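PDB 4OM9: serine protease pet from Escherichia coli, which acts as a secreted serine protease and enterotoxin of enteroaggregative strains, and probably cleaves alpha-fodrin inside host cells. Local coordinates for residues Tyr790-Asn804 / Trp808-Thr822. Residues are numbered along the deposited sequence; the frame is centred on the assembly and turned at random.
Sequences YQGSIKAAQSSLAMN and WKVTGNSELKKLNST
Trp808 lies between Ile794 of the preceding coil and Val810 of its own. Ile794 CD1 sits over one face of the indole in a CH-pi contact, 3.6 Å from the centroid of the Trp808 six-membered ring, while Val810 CG2 covers the opposite face. Trp808 has its CG lodged between N and C of its own backbone (chi1 42°), a torsion that turns the indole toward 790-804, with one face against Ile794 and Tyr790 alongside. Tyr790 flanks the six-membered ring obliquely, planes at 50°, its CE2 3.4 Å from Trp808 CE3. Trp808 NE1 is buried without a polar partner, and the nearest group from 790-804 is the Met803 methyl, Met803 CE, at 4.2 Å. The Met803 chain bends at its second and third torsions and lies across Leu819, with Met803 CE 3.7 Å from Leu819 CD2. Leu816 closes this apolar interior, its CD2 3.5 Å from Leu801 CD2. The two backbones run in the same direction, joined by scattered bonds rather than a continuous ladder: Lys818 N donates almost straight to Ser799 O (3.0 Å, 176°), and Lys817 N bonds Ala796 O at 3.0 Å. Two successive coils thus stack as in the right-handed beta-helix of autotransporter passenger domains. On the side of 790-804 turned from 808-822, Tyr790 stacks on Phe763, and strands 788-791 and 794-796 pair in parallel with strand 747-755; beyond 808-822, Leu819 touches Leu843 and Asn813 OD1 accepts from Thr837 N.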
loop_
_atom_site.group_PDB
_atom_site.type_symbol
_atom_site.label_atom_id
_atom_site.label_comp_id
_atom_site.label_asym_id
_atom_site.label_seq_id
_atom_site.Cartn_x
_atom_site.Cartn_y
_atom_site.Cartn_z
ATOM N N TYR A 790 -38.051 11.157 -1.037
ATOM C CA TYR A 790 -37.815 10.402 -2.248
ATOM C C TYR A 790 -38.909 10.708 -3.252
ATOM O O TYR A 790 -40.013 11.105 -2.856
ATOM C CB TYR A 790 -37.758 8.898 -1.953
ATOM C CG TYR A 790 -37.909 8.071 -3.202
ATOM C CD1 TYR A 790 -36.831 7.857 -4.050
ATOM C CD2 TYR A 790 -39.146 7.552 -3.564
ATOM C CE1 TYR A 790 -36.978 7.128 -5.210
ATOM C CE2 TYR A 790 -39.300 6.827 -4.716
ATOM C CZ TYR A 790 -38.222 6.619 -5.536
ATOM O OH TYR A 790 -38.396 5.893 -6.685
ATOM N N GLN A 791 -38.618 10.536 -4.544
ATOM C CA GLN A 791 -39.679 10.526 -5.569
ATOM C C GLN A 791 -39.226 9.891 -6.882
ATOM O O GLN A 791 -38.178 10.225 -7.401
ATOM C CB GLN A 791 -40.222 11.949 -5.831
ATOM C CG GLN A 791 -39.197 12.923 -6.363
ATOM C CD GLN A 791 -39.873 14.009 -7.201
ATOM O OE1 GLN A 791 -40.322 13.748 -8.323
ATOM N NE2 GLN A 791 -39.969 15.217 -6.655
ATOM N N GLY A 792 -40.033 8.983 -7.421
ATOM C CA GLY A 792 -41.294 8.622 -6.805
ATOM C C GLY A 792 -42.032 7.499 -7.498
ATOM O O GLY A 792 -43.221 7.617 -7.736
ATOM N N SER A 793 -41.335 6.412 -7.817
ATOM C CA SER A 793 -41.989 5.239 -8.392
ATOM C C SER A 793 -41.218 3.960 -8.081
ATOM O O SER A 793 -40.086 3.791 -8.525
ATOM C CB SER A 793 -42.145 5.405 -9.902
ATOM O OG SER A 793 -42.420 4.165 -10.523
ATOM N N ILE A 794 -41.838 3.053 -7.328
ATOM C CA ILE A 794 -41.162 1.828 -6.901
ATOM C C ILE A 794 -41.830 0.549 -7.404
ATOM O O ILE A 794 -42.855 0.116 -6.871
ATOM C CB ILE A 794 -41.079 1.733 -5.367
ATOM C CG1 ILE A 794 -40.442 2.981 -4.781
ATOM C CG2 ILE A 794 -40.304 0.492 -4.944
ATOM C CD1 ILE A 794 -40.475 3.009 -3.280
ATOM N N LYS A 795 -41.232 -0.071 -8.412
ATOM C CA LYS A 795 -41.715 -1.353 -8.894
ATOM C C LYS A 795 -40.837 -2.487 -8.391
ATOM O O LYS A 795 -39.998 -2.999 -9.122
ATOM C CB LYS A 795 -41.769 -1.364 -10.420
ATOM C CG LYS A 795 -42.389 -0.115 -11.004
ATOM C CD LYS A 795 -42.941 -0.362 -12.389
ATOM C CE LYS A 795 -43.571 0.903 -12.958
ATOM N NZ LYS A 795 -42.555 1.990 -13.107
ATOM N N ALA A 796 -41.035 -2.875 -7.137
ATOM C CA ALA A 796 -40.293 -3.986 -6.552
ATOM C C ALA A 796 -41.221 -4.947 -5.812
ATOM O O ALA A 796 -41.522 -4.735 -4.639
ATOM C CB ALA A 796 -39.229 -3.462 -5.616
ATOM N N ALA A 797 -41.655 -6.010 -6.489
ATOM C CA ALA A 797 -42.697 -6.899 -5.959
ATOM C C ALA A 797 -42.177 -8.043 -5.076
ATOM O O ALA A 797 -42.893 -9.016 -4.839
ATOM C CB ALA A 797 -43.515 -7.479 -7.108
ATOM N N GLN A 798 -40.940 -7.939 -4.596
ATOM C CA GLN A 798 -40.405 -8.938 -3.674
ATOM C C GLN A 798 -39.701 -8.265 -2.508
ATOM O O GLN A 798 -39.248 -8.924 -1.571
ATOM C CB GLN A 798 -39.435 -9.885 -4.382
ATOM C CG GLN A 798 -40.033 -10.686 -5.526
ATOM C CD GLN A 798 -39.768 -10.054 -6.879
ATOM O OE1 GLN A 798 -39.652 -8.833 -6.994
ATOM N NE2 GLN A 798 -39.658 -10.885 -7.910
ATOM N N SER A 799 -39.642 -6.939 -2.566
ATOM C CA SER A 799 -38.740 -6.164 -1.722
ATOM C C SER A 799 -39.414 -5.528 -0.505
ATOM O O SER A 799 -40.618 -5.275 -0.507
ATOM C CB SER A 799 -38.071 -5.079 -2.568
ATOM O OG SER A 799 -37.737 -5.586 -3.851
ATOM N N SER A 800 -38.619 -5.274 0.530
ATOM C CA SER A 800 -39.086 -4.597 1.736
ATOM C C SER A 800 -38.989 -3.080 1.584
ATOM O O SER A 800 -38.481 -2.589 0.578
ATOM C CB SER A 800 -38.276 -5.054 2.951
ATOM O OG SER A 800 -38.336 -6.461 3.109
ATOM N N LEU A 801 -39.470 -2.342 2.582
ATOM C CA LEU A 801 -39.321 -0.887 2.580
ATOM C C LEU A 801 -39.526 -0.255 3.955
ATOM O O LEU A 801 -40.654 0.054 4.335
ATOM C CB LEU A 801 -40.291 -0.249 1.584
ATOM C CG LEU A 801 -39.993 1.226 1.317
ATOM C CD1 LEU A 801 -38.503 1.406 0.961
ATOM C CD2 LEU A 801 -40.878 1.801 0.229
ATOM N N ALA A 802 -38.440 -0.050 4.696
ATOM C CA ALA A 802 -38.526 0.603 6.000
ATOM C C ALA A 802 -38.809 2.089 5.814
ATOM O O ALA A 802 -38.432 2.669 4.800
ATOM C CB ALA A 802 -37.253 0.394 6.787
ATOM N N MET A 803 -39.500 2.700 6.774
ATOM C CA MET A 803 -39.910 4.097 6.646
ATOM C C MET A 803 -39.943 4.856 7.963
ATOM O O MET A 803 -40.951 5.484 8.283
ATOM C CB MET A 803 -41.304 4.200 6.024
ATOM C CG MET A 803 -41.636 3.206 4.933
ATOM S SD MET A 803 -41.138 3.747 3.296
ATOM C CE MET A 803 -42.721 3.631 2.461
ATOM N N ASN A 804 -38.866 4.802 8.735
ATOM C CA ASN A 804 -38.806 5.625 9.935
ATOM C C ASN A 804 -38.704 7.083 9.547
ATOM O O ASN A 804 -37.604 7.609 9.374
ATOM C CB ASN A 804 -37.634 5.237 10.829
ATOM C CG ASN A 804 -37.844 3.914 11.512
ATOM O OD1 ASN A 804 -38.490 3.020 10.968
ATOM N ND2 ASN A 804 -37.305 3.778 12.718
ATOM N N TRP A 808 -42.397 9.666 0.179
ATOM C CA TRP A 808 -42.382 10.078 -1.217
ATOM C C TRP A 808 -43.638 10.749 -1.687
ATOM O O TRP A 808 -44.673 10.723 -1.022
ATOM C CB TRP A 808 -42.085 8.903 -2.167
ATOM C CG TRP A 808 -42.744 7.591 -1.901
ATOM C CD1 TRP A 808 -43.273 7.150 -0.731
ATOM C CD2 TRP A 808 -42.909 6.529 -2.838
ATOM N NE1 TRP A 808 -43.775 5.880 -0.880
ATOM C CE2 TRP A 808 -43.557 5.472 -2.170
ATOM C CE3 TRP A 808 -42.576 6.368 -4.183
ATOM C CZ2 TRP A 808 -43.879 4.278 -2.793
ATOM C CZ3 TRP A 808 -42.893 5.186 -4.801
ATOM C CH2 TRP A 808 -43.551 4.156 -4.109
ATOM N N LYS A 809 -43.519 11.350 -2.862
ATOM C CA LYS A 809 -44.636 12.030 -3.479
ATOM C C LYS A 809 -45.326 11.110 -4.494
ATOM O O LYS A 809 -46.374 11.449 -5.035
ATOM C CB LYS A 809 -44.158 13.322 -4.137
ATOM C CG LYS A 809 -43.143 14.124 -3.312
ATOM C CD LYS A 809 -43.078 15.562 -3.823
ATOM C CE LYS A 809 -42.111 16.435 -3.039
ATOM N NZ LYS A 809 -40.745 16.417 -3.641
ATOM N N VAL A 810 -44.717 9.949 -4.731
ATOM C CA VAL A 810 -45.212 8.909 -5.648
ATOM C C VAL A 810 -45.657 9.411 -7.022
ATOM O O VAL A 810 -46.767 9.889 -7.177
ATOM C CB VAL A 810 -46.380 8.137 -5.037
ATOM C CG1 VAL A 810 -46.674 6.914 -5.880
ATOM C CG2 VAL A 810 -46.055 7.727 -3.615
ATOM N N THR A 811 -44.789 9.265 -8.021
ATOM C CA THR A 811 -45.051 9.785 -9.362
ATOM C C THR A 811 -45.469 8.705 -10.352
ATOM O O THR A 811 -45.696 8.991 -11.529
ATOM C CB THR A 811 -43.809 10.526 -9.947
ATOM O OG1 THR A 811 -42.623 9.731 -9.774
ATOM C CG2 THR A 811 -43.617 11.884 -9.281
ATOM N N GLY A 812 -45.565 7.467 -9.883
ATOM C CA GLY A 812 -45.949 6.377 -10.760
ATOM C C GLY A 812 -46.567 5.187 -10.053
ATOM O O GLY A 812 -46.515 5.079 -8.826
ATOM N N ASN A 813 -47.163 4.297 -10.842
ATOM C CA ASN A 813 -47.715 3.043 -10.337
ATOM C C ASN A 813 -46.655 2.175 -9.680
ATOM O O ASN A 813 -45.800 1.614 -10.361
ATOM C CB ASN A 813 -48.377 2.255 -11.467
ATOM C CG ASN A 813 -49.811 2.672 -11.710
ATOM O OD1 ASN A 813 -50.444 3.283 -10.855
ATOM N ND2 ASN A 813 -50.330 2.336 -12.881
ATOM N N SER A 814 -46.711 2.062 -8.357
ATOM C CA SER A 814 -45.731 1.272 -7.621
ATOM C C SER A 814 -46.357 -0.009 -7.064
ATOM O O SER A 814 -47.320 0.051 -6.297
ATOM C CB SER A 814 -45.130 2.103 -6.486
ATOM O OG SER A 814 -45.069 3.473 -6.839
ATOM N N GLU A 815 -45.830 -1.167 -7.465
ATOM C CA GLU A 815 -46.264 -2.429 -6.864
ATOM C C GLU A 815 -45.147 -3.008 -5.997
ATOM O O GLU A 815 -44.273 -3.740 -6.457
ATOM C CB GLU A 815 -46.731 -3.440 -7.927
ATOM C CG GLU A 815 -45.773 -3.740 -9.067
ATOM C CD GLU A 815 -46.347 -4.742 -10.054
ATOM O OE1 GLU A 815 -47.025 -4.316 -11.016
ATOM O OE2 GLU A 815 -46.119 -5.958 -9.865
ATOM N N LEU A 816 -45.201 -2.651 -4.721
ATOM C CA LEU A 816 -44.190 -3.016 -3.738
ATOM C C LEU A 816 -44.610 -4.223 -2.906
ATOM O O LEU A 816 -45.797 -4.399 -2.607
ATOM C CB LEU A 816 -43.925 -1.824 -2.826
ATOM C CG LEU A 816 -42.991 -2.010 -1.644
ATOM C CD1 LEU A 816 -41.589 -2.274 -2.151
ATOM C CD2 LEU A 816 -43.039 -0.777 -0.782
ATOM N N LYS A 817 -43.648 -5.056 -2.526
ATOM C CA LYS A 817 -43.965 -6.220 -1.707
ATOM C C LYS A 817 -44.375 -5.819 -0.286
ATOM O O LYS A 817 -45.561 -5.767 0.018
ATOM C CB LYS A 817 -42.783 -7.186 -1.669
ATOM C CG LYS A 817 -42.928 -8.336 -0.673
ATOM C CD LYS A 817 -44.017 -9.299 -1.057
ATOM C CE LYS A 817 -44.011 -10.480 -0.117
ATOM N NZ LYS A 817 -42.637 -11.017 0.044
ATOM N N LYS A 818 -43.405 -5.513 0.572
ATOM C CA LYS A 818 -43.698 -5.252 1.977
ATOM C C LYS A 818 -43.381 -3.819 2.388
ATOM O O LYS A 818 -42.552 -3.155 1.768
ATOM C CB LYS A 818 -42.932 -6.239 2.855
ATOM C CG LYS A 818 -43.450 -7.663 2.733
ATOM C CD LYS A 818 -42.545 -8.679 3.413
ATOM C CE LYS A 818 -43.173 -10.069 3.383
ATOM N NZ LYS A 818 -42.224 -11.135 3.803
ATOM N N LEU A 819 -44.040 -3.349 3.444
ATOM C CA LEU A 819 -43.926 -1.952 3.853
ATOM C C LEU A 819 -44.167 -1.768 5.352
ATOM O O LEU A 819 -45.167 -2.233 5.893
ATOM C CB LEU A 819 -44.910 -1.091 3.049
ATOM C CG LEU A 819 -44.728 0.425 2.892
ATOM C CD1 LEU A 819 -45.753 0.980 1.908
ATOM C CD2 LEU A 819 -44.808 1.187 4.213
ATOM N N ASN A 820 -43.245 -1.068 6.007
ATOM C CA ASN A 820 -43.387 -0.691 7.409
ATOM C C ASN A 820 -43.087 0.784 7.608
ATOM O O ASN A 820 -41.955 1.221 7.401
ATOM C CB ASN A 820 -42.463 -1.525 8.292
ATOM C CG ASN A 820 -42.997 -2.913 8.542
ATOM O OD1 ASN A 820 -43.784 -3.128 9.467
ATOM N ND2 ASN A 820 -42.579 -3.867 7.718
ATOM N N SER A 821 -44.088 1.553 8.017
ATOM C CA SER A 821 -43.895 2.990 8.113
ATOM C C SER A 821 -44.101 3.558 9.510
ATOM O O SER A 821 -45.002 4.356 9.735
ATOM C CB SER A 821 -44.813 3.704 7.126
ATOM O OG SER A 821 -44.758 5.106 7.316
ATOM N N THR A 822 -43.248 3.161 10.443
ATOM C CA THR A 822 -43.218 3.811 11.745
ATOM C C THR A 822 -42.781 5.265 11.568
ATOM O O THR A 822 -41.591 5.586 11.645
ATOM C CB THR A 822 -42.265 3.098 12.731
ATOM O OG1 THR A 822 -41.849 1.838 12.188
ATOM C CG2 THR A 822 -42.952 2.874 14.076
#